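Local coordinates for uncharacterized DUF364 family protein (Pyrococcus horikoshii, PDB 3NPG) that is of unknown function but may take part in chelating heavy-metal ions, at residues 116-121 with 137-142; 166-171 with 188-193; 16-21 with 66-71; 33-38 with 86-91; 214-219 with 244-249. One frame throughout, in Å; residues are numbered along the deposited sequence.

Contact 1: residues 116-121 with 137-142; sequences IKRIAI and EVYVFE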
# COMPACT_ATOMS: atom_id res chain seq x y z
N ILE A 116 24.22 8.60 24.51
CA ILE A 116 23.79 8.75 23.11
C ILE A 116 23.12 10.12 22.91
O ILE A 116 22.47 10.62 23.83
CB ILE A 116 22.85 7.57 22.69
CG1 ILE A 116 23.42 6.18 23.13
CG2 ILE A 116 22.53 7.60 21.18
CD1 ILE A 116 24.82 5.80 22.52
N LYS A 117 23.30 10.74 21.72
CA LYS A 117 22.68 12.04 21.39
C LYS A 117 21.57 11.86 20.35
O LYS A 117 20.44 12.33 20.55
CB LYS A 117 23.74 13.04 20.89
CG LYS A 117 23.16 14.41 20.50
CD LYS A 117 24.23 15.38 20.01
CE LYS A 117 23.66 16.71 19.59
NZ LYS A 117 23.11 17.48 20.74
N ARG A 118 21.90 11.20 19.22
CA ARG A 118 20.95 10.96 18.14
C ARG A 118 20.72 9.48 17.95
O ARG A 118 21.67 8.71 17.88
CB ARG A 118 21.43 11.61 16.84
CG ARG A 118 21.22 13.11 16.81
CD ARG A 118 21.65 13.71 15.50
NE ARG A 118 23.11 13.77 15.39
CZ ARG A 118 23.83 14.82 15.76
NH1 ARG A 118 23.24 15.91 16.23
NH2 ARG A 118 25.15 14.80 15.63
N ILE A 119 19.45 9.09 17.87
CA ILE A 119 19.06 7.70 17.71
C ILE A 119 18.28 7.50 16.41
O ILE A 119 17.37 8.27 16.11
CB ILE A 119 18.24 7.20 18.96
CG1 ILE A 119 19.03 7.37 20.27
CG2 ILE A 119 17.79 5.74 18.78
CD1 ILE A 119 18.25 7.10 21.51
N ALA A 120 18.61 6.44 15.65
CA ALA A 120 17.86 6.06 14.46
C ALA A 120 17.05 4.82 14.77
O ALA A 120 17.62 3.79 15.12
CB ALA A 120 18.79 5.80 13.29
N ILE A 121 15.70 4.93 14.72
CA ILE A 121 14.82 3.80 14.99
C ILE A 121 14.24 3.25 13.69
O ILE A 121 13.45 3.93 13.03
CB ILE A 121 13.72 4.17 16.04
CG1 ILE A 121 14.35 4.50 17.41
CG2 ILE A 121 12.68 3.04 16.17
CD1 ILE A 121 13.33 4.88 18.53
N GLU A 137 17.38 12.84 20.45
CA GLU A 137 17.00 13.26 19.11
C GLU A 137 16.73 12.00 18.28
O GLU A 137 17.66 11.25 17.98
CB GLU A 137 18.13 14.11 18.48
CG GLU A 137 17.74 14.81 17.19
CD GLU A 137 18.85 15.67 16.59
OE1 GLU A 137 19.49 16.43 17.36
OE2 GLU A 137 19.07 15.58 15.37
N VAL A 138 15.45 11.70 18.02
CA VAL A 138 15.06 10.44 17.40
C VAL A 138 14.63 10.60 15.93
O VAL A 138 13.96 11.58 15.58
CB VAL A 138 13.97 9.71 18.25
CG1 VAL A 138 13.52 8.42 17.58
CG2 VAL A 138 14.46 9.45 19.67
N TYR A 139 15.04 9.64 15.07
CA TYR A 139 14.65 9.58 13.65
C TYR A 139 14.03 8.22 13.38
O TYR A 139 14.73 7.20 13.41
CB TYR A 139 15.87 9.80 12.73
CG TYR A 139 16.44 11.20 12.81
CD1 TYR A 139 17.41 11.53 13.76
CD2 TYR A 139 16.04 12.19 11.92
CE1 TYR A 139 17.93 12.83 13.84
CE2 TYR A 139 16.55 13.48 11.98
CZ TYR A 139 17.50 13.80 12.95
OH TYR A 139 18.01 15.07 13.01
N VAL A 140 12.69 8.17 13.20
CA VAL A 140 11.97 6.91 12.99
C VAL A 140 11.76 6.63 11.50
O VAL A 140 11.30 7.51 10.77
CB VAL A 140 10.62 6.86 13.78
CG1 VAL A 140 10.03 5.45 13.77
CG2 VAL A 140 10.81 7.35 15.21
N PHE A 141 12.11 5.41 11.05
CA PHE A 141 11.96 5.01 9.65
C PHE A 141 11.02 3.82 9.53
O PHE A 141 11.24 2.80 10.18
CB PHE A 141 13.33 4.67 9.03
CG PHE A 141 14.36 5.75 9.19
CD1 PHE A 141 14.44 6.80 8.28
CD2 PHE A 141 15.27 5.72 10.24
CE1 PHE A 141 15.39 7.81 8.43
CE2 PHE A 141 16.22 6.74 10.40
CZ PHE A 141 16.27 7.77 9.49
N GLU A 142 9.97 3.95 8.72
CA GLU A 142 9.02 2.87 8.53
C GLU A 142 8.77 2.58 7.04
O GLU A 142 8.55 3.51 6.26
CB GLU A 142 7.70 3.15 9.28
CG GLU A 142 6.69 2.00 9.22
CD GLU A 142 7.20 0.65 9.71
OE1 GLU A 142 7.47 0.52 10.92
OE2 GLU A 142 7.28 -0.28 8.89
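Residues 116-121 and 137-142 pair as neighbouring parallel strands, joined through helix 126-132 in a beta-alpha-beta unit of the Rossmann-like half of the protein. Five backbone hydrogen bonds tie them. Glu-137 N gives to Lys-117 O, while Ile-119 and Ile-121 use both N and O, Ile-119 between Glu-137 O and Tyr-139 N, Ile-121 between Tyr-139 O and Phe-141 N. The strand axes come within 4.7 Å at an angle of 15°.

On one face Arg-118 and Glu-137 run side by side, pointing the same way. The aliphatic part of the arginine lies along the acid, with Arg-118 CD 3.2 Å from Glu-137 OE2. Glu-137 OE1 sits at the edge of the guanidinium, near its plane, but the salt bridge from Arg-118 NH1 is long at 4.0 Å. Glu-137 is extended, its CG anti to the backbone N (chi1 -169°), which carries OE2 to the hydroxyl of Tyr-139; that OH donates to it at 2.6 Å on the anti side of the carboxylate. With an alanine at Glu-137, the Tyr-139 hydroxyl would probably lose its acceptor and Arg-118 its nearby counter-charge. Farther along, the small Ala-120 CB fits at the edge of the Phe-141 ring, 4.0 Å from CE2.

The opposite face is aliphatic: Ile-121 CD1 meets Val-138 CG1 at 3.7 Å. Beta-branched residues suit an extended strand and a greasy face alike. Helix 126-132 packs on this side through Val-129 and Leu-132, helix 158-161 lies against Tyr-139 and Phe-141, and strand 167-171 flanks 118-122 on its other edge.

Contact 2: residues 166-171 with 188-193; sequences DGIIAS and KKAKLI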
# COMPACT_ATOMS: atom_id res chain seq x y z
N ASP A 166 24.31 8.12 16.66
CA ASP A 166 25.22 7.48 17.62
C ASP A 166 24.67 6.13 18.07
O ASP A 166 25.44 5.29 18.55
CB ASP A 166 25.43 8.39 18.84
CG ASP A 166 25.64 9.84 18.48
OD1 ASP A 166 26.72 10.17 17.95
OD2 ASP A 166 24.71 10.65 18.71
N GLY A 167 23.36 5.96 17.97
CA GLY A 167 22.69 4.72 18.34
C GLY A 167 21.65 4.29 17.33
O GLY A 167 21.01 5.13 16.70
N ILE A 168 21.50 2.96 17.15
CA ILE A 168 20.53 2.40 16.20
C ILE A 168 19.69 1.32 16.87
O ILE A 168 20.24 0.37 17.43
CB ILE A 168 21.23 1.87 14.91
CG1 ILE A 168 21.88 3.03 14.12
CG2 ILE A 168 20.25 1.08 14.02
CD1 ILE A 168 22.88 2.60 13.15
N ILE A 169 18.35 1.45 16.79
CA ILE A 169 17.42 0.42 17.26
C ILE A 169 16.64 -0.09 16.06
O ILE A 169 15.69 0.56 15.63
CB ILE A 169 16.49 0.92 18.41
CG1 ILE A 169 17.31 1.47 19.60
CG2 ILE A 169 15.53 -0.18 18.87
CD1 ILE A 169 16.48 2.09 20.65
N ALA A 170 17.14 -1.18 15.44
CA ALA A 170 16.55 -1.73 14.22
C ALA A 170 15.68 -2.92 14.53
O ALA A 170 16.13 -3.86 15.19
CB ALA A 170 17.64 -2.12 13.23
N SER A 171 14.42 -2.89 14.04
CA SER A 171 13.50 -4.01 14.19
C SER A 171 14.14 -5.26 13.61
O SER A 171 14.72 -5.20 12.52
CB SER A 171 12.18 -3.72 13.48
OG SER A 171 11.29 -4.83 13.57
N LYS A 188 28.16 4.37 10.31
CA LYS A 188 29.55 4.85 10.36
C LYS A 188 29.99 5.30 11.76
O LYS A 188 31.12 5.01 12.16
CB LYS A 188 29.76 6.01 9.35
CG LYS A 188 29.23 5.74 7.94
CD LYS A 188 30.09 4.76 7.16
CE LYS A 188 29.64 4.64 5.73
NZ LYS A 188 30.32 3.52 5.03
N LYS A 189 29.12 6.05 12.47
CA LYS A 189 29.46 6.70 13.74
C LYS A 189 28.72 6.05 14.95
O LYS A 189 28.97 6.42 16.11
CB LYS A 189 29.13 8.20 13.63
CG LYS A 189 29.62 9.06 14.77
CD LYS A 189 29.43 10.54 14.47
CE LYS A 189 28.27 11.13 15.24
NZ LYS A 189 28.15 12.59 15.01
N ALA A 190 27.84 5.06 14.68
CA ALA A 190 27.06 4.41 15.74
C ALA A 190 27.92 3.53 16.62
O ALA A 190 28.72 2.74 16.12
CB ALA A 190 25.92 3.61 15.14
N LYS A 191 27.80 3.71 17.94
CA LYS A 191 28.55 2.92 18.93
C LYS A 191 27.65 1.87 19.59
O LYS A 191 28.14 0.95 20.26
CB LYS A 191 29.20 3.85 20.00
CG LYS A 191 28.34 5.05 20.41
CD LYS A 191 29.13 6.02 21.28
CE LYS A 191 28.29 7.20 21.68
NZ LYS A 191 29.06 8.14 22.54
N LEU A 192 26.33 1.98 19.35
CA LEU A 192 25.33 1.09 19.92
C LEU A 192 24.30 0.69 18.85
O LEU A 192 23.56 1.54 18.37
CB LEU A 192 24.64 1.81 21.10
CG LEU A 192 23.59 1.02 21.88
CD1 LEU A 192 24.22 -0.12 22.66
CD2 LEU A 192 22.85 1.91 22.83
N ILE A 193 24.31 -0.60 18.42
CA ILE A 193 23.37 -1.12 17.42
C ILE A 193 22.58 -2.28 18.01
O ILE A 193 23.15 -3.34 18.28
CB ILE A 193 24.09 -1.50 16.09
CG1 ILE A 193 24.86 -0.29 15.50
CG2 ILE A 193 23.09 -2.08 15.07
CD1 ILE A 193 25.77 -0.61 14.40
O HOH W 1 29.46 8.56 18.03
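Ile-168 and Ala-190 mark the close-packed end of this contact, where strand 167-171 runs parallel to the start of strand 192-196. Ile-168 CD1 reaches Ala-190 CB at 3.8 Å and Ile-193 CG1 at 4.2 Å, so one methyl fills the space between a small residue in the approach loop and a branched one in the strand. It gets there because CG1 stands beside the backbone N (chi1 -65°) and the chain then runs on extended. Beside this apolar patch the backbones are bonded, Ile-168 N giving to Leu-192 O at 2.8 Å. Gly-167 CA also approaches Leu-192 O, as a CA-H...O contact.

The charged end is looser, although a backbone bond from Lys-191 N to Asp-166 O, 2.9 Å, holds it to the strand. Asp-166 and Lys-189 lie side by side, pointing the same way, and Lys-189 CE is 3.3 Å from Asp-166 OD1, yet the lysine's NZ stays 4.1 Å from that oxygen, beyond a salt bridge. A water links the two residues instead, donating to Asp-166 OD1 at 3.2 Å and to Lys-189 O at 2.9 Å. The other carboxylate oxygen, OD2, accepts from Arg-118 N, which ties the aspartate to the next strand. Lys-191 lays its CG over Asp-166 O while its NZ is bonded to Glu-115 O; lysines suit this exposed side because their methylenes can pack while the ammonium reaches on, here to a backbone carbonyl for Lys-191.

Helices 174-177 and 180-186 lie in the connection between these two parallel strands, the strand-helix-strand crossover from which Rossmann-like sheets are built.

Contact 3: residues 16-21 with 66-71; sequences ELAEDL and SLLEFI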
# COMPACT_ATOMS: atom_id res chain seq x y z
N GLU A 16 25.43 -26.09 10.53
CA GLU A 16 26.39 -26.92 11.26
C GLU A 16 25.81 -27.29 12.65
O GLU A 16 26.17 -28.31 13.21
CB GLU A 16 27.73 -26.18 11.41
CG GLU A 16 28.94 -27.11 11.54
CD GLU A 16 29.58 -27.52 10.22
OE1 GLU A 16 29.49 -26.74 9.25
OE2 GLU A 16 30.23 -28.59 10.19
N LEU A 17 24.90 -26.45 13.18
CA LEU A 17 24.28 -26.67 14.49
C LEU A 17 22.97 -27.45 14.39
O LEU A 17 22.51 -28.02 15.38
CB LEU A 17 24.05 -25.33 15.21
CG LEU A 17 25.17 -24.86 16.13
CD1 LEU A 17 26.31 -24.23 15.33
CD2 LEU A 17 24.66 -23.88 17.13
N ALA A 18 22.38 -27.51 13.19
CA ALA A 18 21.11 -28.21 12.96
C ALA A 18 21.31 -29.72 12.73
O ALA A 18 20.33 -30.42 12.44
CB ALA A 18 20.39 -27.59 11.78
N GLU A 19 22.56 -30.21 12.85
CA GLU A 19 22.89 -31.62 12.61
C GLU A 19 22.14 -32.58 13.54
O GLU A 19 21.62 -33.60 13.08
CB GLU A 19 24.41 -31.85 12.71
N ASP A 20 22.07 -32.24 14.85
CA ASP A 20 21.41 -33.09 15.84
C ASP A 20 19.96 -32.66 16.13
O ASP A 20 19.35 -33.14 17.08
CB ASP A 20 22.23 -33.16 17.14
CG ASP A 20 23.61 -33.77 16.97
OD1 ASP A 20 23.71 -34.87 16.36
OD2 ASP A 20 24.59 -33.19 17.49
N LEU A 21 19.40 -31.77 15.28
CA LEU A 21 18.02 -31.29 15.44
C LEU A 21 17.13 -31.72 14.27
O LEU A 21 17.61 -31.82 13.13
CB LEU A 21 17.98 -29.76 15.58
CG LEU A 21 18.56 -29.18 16.87
CD1 LEU A 21 18.79 -27.71 16.73
CD2 LEU A 21 17.65 -29.47 18.05
N SER A 66 12.39 -29.88 5.58
CA SER A 66 13.34 -30.34 6.60
C SER A 66 14.04 -29.13 7.20
O SER A 66 13.97 -28.04 6.64
CB SER A 66 14.36 -31.30 5.99
OG SER A 66 15.36 -30.61 5.26
N LEU A 67 14.70 -29.31 8.35
CA LEU A 67 15.38 -28.21 9.02
C LEU A 67 16.54 -27.65 8.17
O LEU A 67 16.65 -26.44 8.01
CB LEU A 67 15.87 -28.66 10.41
CG LEU A 67 16.47 -27.58 11.31
CD1 LEU A 67 15.55 -26.37 11.43
CD2 LEU A 67 16.77 -28.13 12.66
N LEU A 68 17.36 -28.54 7.57
CA LEU A 68 18.49 -28.12 6.73
C LEU A 68 18.03 -27.45 5.43
O LEU A 68 18.66 -26.50 4.97
CB LEU A 68 19.42 -29.32 6.43
CG LEU A 68 20.21 -29.87 7.63
CD1 LEU A 68 20.81 -31.22 7.31
CD2 LEU A 68 21.29 -28.89 8.07
N GLU A 69 16.89 -27.93 4.85
CA GLU A 69 16.31 -27.36 3.62
C GLU A 69 15.80 -25.94 3.89
O GLU A 69 16.04 -25.04 3.08
CB GLU A 69 15.17 -28.26 3.09
CG GLU A 69 14.54 -27.78 1.78
CD GLU A 69 15.34 -28.07 0.53
OE1 GLU A 69 16.09 -29.08 0.52
OE2 GLU A 69 15.16 -27.34 -0.47
N PHE A 70 15.13 -25.73 5.05
CA PHE A 70 14.62 -24.41 5.45
C PHE A 70 15.75 -23.42 5.62
O PHE A 70 15.71 -22.34 5.02
CB PHE A 70 13.80 -24.51 6.75
CG PHE A 70 12.37 -25.01 6.60
CD1 PHE A 70 11.84 -25.27 5.34
CD2 PHE A 70 11.55 -25.18 7.71
CE1 PHE A 70 10.53 -25.73 5.20
CE2 PHE A 70 10.24 -25.63 7.56
CZ PHE A 70 9.74 -25.91 6.31
N ILE A 71 16.81 -23.80 6.38
CA ILE A 71 17.97 -22.93 6.65
C ILE A 71 18.73 -22.56 5.36
O ILE A 71 19.18 -21.43 5.22
CB ILE A 71 18.92 -23.54 7.74
CG1 ILE A 71 18.14 -23.84 9.05
CG2 ILE A 71 20.12 -22.62 8.02
CD1 ILE A 71 18.87 -24.74 10.04
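No aromatic ring or other flat group lies between Ala-18 and Leu-21 on one side and Leu-67, Leu-68 and Ile-71 on the other. Tyr-95 and Tyr-96 of helix 79-96 lie against Leu-21 from outside. The ring of Phe-70 is on another flank of helix 67-72, where it makes a T-shaped (edge-to-face) pair with Phe-26 and packs on Leu-232 of the second subunit.

The contact itself is aliphatic and turns on one methyl group. Ala-18 CB points at the helix and is met by three branches: Ile-71 CD1 at 3.7 Å, Leu-67 CD2 at 3.8 Å and Leu-68 CD2 at 4.0 Å. Leu-67 and Ile-71 are one turn apart and Leu-68 is next to Leu-67, so their ends gather around the alanine. Leu-67 holds its CG anti to the backbone N (chi1 -173°), and this brings CD2 also to Leu-21 CB, 3.6 Å away. That one methyl therefore touches both Ala-18 and Leu-21. Alanine suits the middle place, since its short side chain lets the backbone come close: the nearest CA pair, Ala-18 with Leu-68, is 6.8 Å apart.

The start of helix 67-72 is capped by Ser-66, whose OG accepts from Glu-69 N at 3.1 Å. Around the patch, Met-15 of helix 6-17 touches Leu-68 and Ile-71, while Val-92 of helix 79-96 backs Leu-67.

No hydrogen bond or charge pair crosses between the segments. The association rests on shape and burial of hydrocarbon, which gives it little directional preference and makes it dependent on the fit of the branched side chains.

Contact 4: residues 33-38 with 86-91; sequences TWVLVE and VAAINA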
# COMPACT_ATOMS: atom_id res chain seq x y z
N THR A 33 5.88 -16.21 11.34
CA THR A 33 6.20 -17.51 10.78
C THR A 33 6.98 -18.25 11.85
O THR A 33 7.83 -17.65 12.51
CB THR A 33 7.03 -17.35 9.49
OG1 THR A 33 6.23 -16.71 8.50
CG2 THR A 33 7.55 -18.67 8.96
N TRP A 34 6.64 -19.51 12.10
CA TRP A 34 7.31 -20.27 13.15
C TRP A 34 7.82 -21.61 12.69
O TRP A 34 7.27 -22.20 11.76
CB TRP A 34 6.41 -20.41 14.39
CG TRP A 34 5.09 -21.04 14.11
CD1 TRP A 34 3.91 -20.41 13.84
CD2 TRP A 34 4.79 -22.44 14.12
NE1 TRP A 34 2.90 -21.32 13.67
CE2 TRP A 34 3.41 -22.58 13.85
CE3 TRP A 34 5.56 -23.60 14.32
CZ2 TRP A 34 2.79 -23.83 13.77
CZ3 TRP A 34 4.95 -24.84 14.24
CH2 TRP A 34 3.58 -24.94 13.96
N VAL A 35 8.88 -22.10 13.34
CA VAL A 35 9.46 -23.41 13.07
C VAL A 35 9.70 -24.12 14.39
O VAL A 35 10.40 -23.58 15.26
CB VAL A 35 10.77 -23.30 12.22
CG1 VAL A 35 11.56 -24.60 12.24
CG2 VAL A 35 10.46 -22.88 10.78
N LEU A 36 9.07 -25.28 14.58
CA LEU A 36 9.22 -26.08 15.80
C LEU A 36 10.25 -27.19 15.56
O LEU A 36 10.14 -27.94 14.58
CB LEU A 36 7.86 -26.67 16.22
CG LEU A 36 7.83 -27.42 17.56
CD1 LEU A 36 8.28 -26.53 18.71
CD2 LEU A 36 6.44 -27.98 17.83
N VAL A 37 11.30 -27.26 16.41
CA VAL A 37 12.35 -28.28 16.28
C VAL A 37 12.46 -29.13 17.54
O VAL A 37 11.97 -28.73 18.59
CB VAL A 37 13.73 -27.67 15.87
CG1 VAL A 37 13.64 -26.98 14.51
CG2 VAL A 37 14.26 -26.71 16.94
N GLU A 38 13.13 -30.30 17.43
CA GLU A 38 13.31 -31.19 18.58
C GLU A 38 14.70 -31.81 18.60
O GLU A 38 15.20 -32.27 17.56
CB GLU A 38 12.23 -32.28 18.59
CG GLU A 38 12.23 -33.13 19.86
CD GLU A 38 11.06 -34.08 19.99
OE1 GLU A 38 10.59 -34.59 18.94
OE2 GLU A 38 10.65 -34.36 21.13
N VAL A 86 14.80 -18.03 8.23
CA VAL A 86 15.16 -17.25 9.43
C VAL A 86 14.47 -17.83 10.68
O VAL A 86 15.11 -17.98 11.72
CB VAL A 86 14.87 -15.74 9.23
CG1 VAL A 86 15.03 -14.97 10.54
CG2 VAL A 86 15.76 -15.14 8.15
N ALA A 87 13.18 -18.22 10.56
CA ALA A 87 12.44 -18.86 11.66
C ALA A 87 13.11 -20.18 12.06
O ALA A 87 13.16 -20.51 13.25
CB ALA A 87 10.99 -19.11 11.26
N ALA A 88 13.67 -20.91 11.08
CA ALA A 88 14.40 -22.16 11.32
C ALA A 88 15.76 -21.90 11.98
O ALA A 88 16.16 -22.65 12.86
CB ALA A 88 14.58 -22.92 10.02
N ILE A 89 16.46 -20.81 11.55
CA ILE A 89 17.74 -20.42 12.16
C ILE A 89 17.50 -20.04 13.63
O ILE A 89 18.27 -20.45 14.51
CB ILE A 89 18.42 -19.25 11.37
CG1 ILE A 89 18.87 -19.71 9.97
CG2 ILE A 89 19.61 -18.65 12.16
CD1 ILE A 89 19.29 -18.59 9.05
N ASN A 90 16.40 -19.31 13.90
CA ASN A 90 16.01 -18.93 15.25
C ASN A 90 15.62 -20.15 16.09
O ASN A 90 15.93 -20.20 17.28
CB ASN A 90 14.86 -17.92 15.21
CG ASN A 90 15.26 -16.59 14.63
OD1 ASN A 90 16.43 -16.20 14.61
ND2 ASN A 90 14.28 -15.83 14.17
N ALA A 91 14.96 -21.16 15.46
CA ALA A 91 14.57 -22.40 16.14
C ALA A 91 15.80 -23.13 16.65
O ALA A 91 15.86 -23.50 17.83
CB ALA A 91 13.79 -23.28 15.19
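Strand 33-38 passes under helix 86-91 with their axes 6.9 Å apart at closest, and their directions differ by 39°. No hydrogen bond links the two; the nearest CA atoms are those of Val-35 and Ala-88, 5.4 Å apart.

That closeness is possible because the helix turns alanines to the strand. Val-35 straddles them with both branches: CG2 meets Ala-87 CB at 3.8 Å, and CG1, anti to the backbone N (chi1 165°), meets Ala-91 CB at 3.9 Å and also leans on Ala-88. Ala-91 CB in addition rests 3.4 Å from Val-35 O and 3.8 Å from Val-37 CG1. At the other end Thr-33 CG2 brushes Ala-87 CB, while its OG1 is bonded to Thr-50 OG1. Beta-branched valines suit the strand, and methyl-only residues suit a helix pressed this near.

Trp-34 and Leu-36 point the other way, against helix 223-232, so both faces of the strand are covered along Thr-33 to Val-37. It is the middle strand of the antiparallel meander 22-27, 32-38, 43-49. A three-stranded meander with a helix laid on it resembles the enolase N-terminal-like fold, which this half of the protein probably adopts.

Contact 5: residues 214-219 with 244-249; sequences HLASMK and KYVIEV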
# COMPACT_ATOMS: atom_id res chain seq x y z
N HIS A 214 24.15 -5.48 20.50
CA HIS A 214 23.21 -6.20 21.36
C HIS A 214 22.11 -6.88 20.55
O HIS A 214 21.82 -6.47 19.42
CB HIS A 214 22.56 -5.23 22.38
CG HIS A 214 23.54 -4.61 23.33
ND1 HIS A 214 24.31 -3.53 22.96
CD2 HIS A 214 23.79 -4.91 24.62
CE1 HIS A 214 25.04 -3.23 24.02
NE2 HIS A 214 24.76 -4.03 25.05
N LEU A 215 21.47 -7.89 21.15
CA LEU A 215 20.31 -8.57 20.60
C LEU A 215 19.20 -8.54 21.63
O LEU A 215 19.37 -9.07 22.72
CB LEU A 215 20.65 -10.03 20.22
CG LEU A 215 21.25 -10.24 18.83
CD1 LEU A 215 21.79 -11.65 18.68
CD2 LEU A 215 20.24 -9.95 17.72
N ALA A 216 18.10 -7.83 21.32
CA ALA A 216 16.95 -7.76 22.22
C ALA A 216 15.81 -8.61 21.67
O ALA A 216 15.17 -8.24 20.69
CB ALA A 216 16.50 -6.33 22.38
N SER A 217 15.62 -9.80 22.25
CA SER A 217 14.60 -10.73 21.78
C SER A 217 13.89 -11.41 22.95
O SER A 217 13.93 -10.89 24.08
CB SER A 217 15.24 -11.77 20.87
OG SER A 217 14.25 -12.47 20.14
N MSE A 218 13.21 -12.54 22.69
CA MSE A 218 12.48 -13.28 23.73
C MSE A 218 12.54 -14.79 23.50
O MSE A 218 12.53 -15.25 22.35
CB MSE A 218 11.02 -12.80 23.81
CG MSE A 218 10.22 -13.04 22.52
SE MSE A 218 8.56 -12.07 22.50
CE MSE A 218 9.28 -10.21 22.45
N LYS A 219 12.57 -15.56 24.59
CA LYS A 219 12.59 -17.02 24.52
C LYS A 219 11.26 -17.59 24.97
O LYS A 219 10.75 -17.20 26.03
CB LYS A 219 13.75 -17.60 25.37
CG LYS A 219 13.88 -19.12 25.25
CD LYS A 219 15.03 -19.65 26.07
CE LYS A 219 15.16 -21.14 25.93
NZ LYS A 219 16.28 -21.67 26.74
N LYS A 244 11.39 -11.82 27.77
CA LYS A 244 12.22 -10.87 27.03
C LYS A 244 13.64 -10.84 27.58
O LYS A 244 13.83 -10.95 28.78
CB LYS A 244 11.59 -9.47 27.08
CG LYS A 244 10.33 -9.33 26.22
CD LYS A 244 9.72 -7.94 26.35
CE LYS A 244 8.46 -7.80 25.53
NZ LYS A 244 7.80 -6.49 25.75
N TYR A 245 14.64 -10.67 26.70
CA TYR A 245 16.04 -10.61 27.11
C TYR A 245 16.84 -9.67 26.22
O TYR A 245 16.50 -9.48 25.06
CB TYR A 245 16.69 -12.03 27.12
CG TYR A 245 16.78 -12.69 25.75
CD1 TYR A 245 17.85 -12.42 24.89
CD2 TYR A 245 15.85 -13.64 25.35
CE1 TYR A 245 17.93 -13.02 23.64
CE2 TYR A 245 15.94 -14.26 24.11
CZ TYR A 245 16.97 -13.94 23.25
OH TYR A 245 17.06 -14.56 22.03
N VAL A 246 17.93 -9.13 26.77
CA VAL A 246 18.90 -8.33 26.02
C VAL A 246 20.27 -8.97 26.21
O VAL A 246 20.75 -9.09 27.34
CB VAL A 246 18.91 -6.84 26.47
CG1 VAL A 246 20.02 -6.06 25.76
CG2 VAL A 246 17.55 -6.18 26.22
N ILE A 247 20.87 -9.47 25.11
CA ILE A 247 22.16 -10.16 25.18
C ILE A 247 23.23 -9.46 24.32
O ILE A 247 22.93 -8.99 23.24
CB ILE A 247 22.01 -11.69 24.86
CG1 ILE A 247 23.32 -12.46 25.17
CG2 ILE A 247 21.51 -11.93 23.41
CD1 ILE A 247 23.12 -13.93 25.48
N GLU A 248 24.46 -9.34 24.85
CA GLU A 248 25.57 -8.72 24.12
C GLU A 248 26.10 -9.65 23.03
O GLU A 248 26.03 -10.88 23.19
CB GLU A 248 26.70 -8.34 25.08
CG GLU A 248 26.50 -7.01 25.76
CD GLU A 248 27.68 -6.56 26.61
OE1 GLU A 248 27.51 -6.46 27.85
OE2 GLU A 248 28.77 -6.34 26.04
N VAL A 249 26.65 -9.08 21.95
CA VAL A 249 27.25 -9.85 20.85
C VAL A 249 28.79 -9.74 20.90
O VAL A 249 29.30 -8.60 20.95
CB VAL A 249 26.68 -9.42 19.48
CG1 VAL A 249 27.44 -10.10 18.34
CG2 VAL A 249 25.18 -9.71 19.39
OXT VAL A 249 29.46 -10.79 20.91
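The last two strands of the mixed Rossmann-like sheet meet here: residues 214-219 and 244-249 pair antiparallel, and 242-248 is the edge strand within this chain. Two hydrogen-bonded pairs hold them. Leu-215 and Ile-247 exchange N-H...O bonds, both 2.8 Å, from Leu-215 N to Ile-247 O and from Ile-247 N to Leu-215 O; Ser-217 and Tyr-245 do likewise, with Tyr-245 N to Ser-217 O the shorter at 2.7 Å.

Tyr-245 folds back over its partner because CG sits between the backbone N and the carbonyl carbon (chi1 65°). Ser-217 O lies over one ring face, 3.6 Å above the plane and toward the rim, while Lys-219 N comes to the ring's edge. Tyr-245 OH lies 3.5 Å from Ser-217 CB and makes a weak hydrogen bond with Gln-94 NE2. A small serine suits the spot under so large a ring. A glycine in place of Tyr-245 would probably uncover Ser-217 and cost Gln-94 NE2 a weak hydrogen-bond partner.

On the same face Leu-215 CB packs on Ile-247 CG2, and Leu-215 CD1 meets Val-249 CG2 at 4.0 Å. The opposite face carries His-214 beside Glu-248, the ring and carboxylate planes 41° apart; His-214 NE2 touches the Glu-248 CG methylene at 3.5 Å. Ala-216 CB meets Val-246 CG2, and the methyl of Met-218, a selenomethionine, lies along the Lys-244 chain.

Strand 192-196 flanks 214-220 on its far edge, and helix 107-112 packs through Val-107 and Leu-110 against Ala-216, His-214 and Val-246.

Overall arrangement
Contacts 1, 2 and 5 belong to one mixed sheet and read across it in order. Contacts 1 and 2, centres 9 Å apart, join where Ala-120 N probably hydrogen-bonds to Gly-167 O, 2.9 Å; contacts 2 and 5, centres 15 Å apart, join where His-214 N meets Ile-193 O at 3.2 Å. Contacts 3 and 4 lie in the other half, their centres 10 Å apart and their segments alternating along the chain; Leu-67 CD1 packs on Val-37 CG1 at 3.7 Å. Between the halves contact 5 lies nearest, its closest atoms about 7 Å from contact 4, whereas contacts 1 and 3 are 37 Å apart between centres. No ligand or metal marks a site among them.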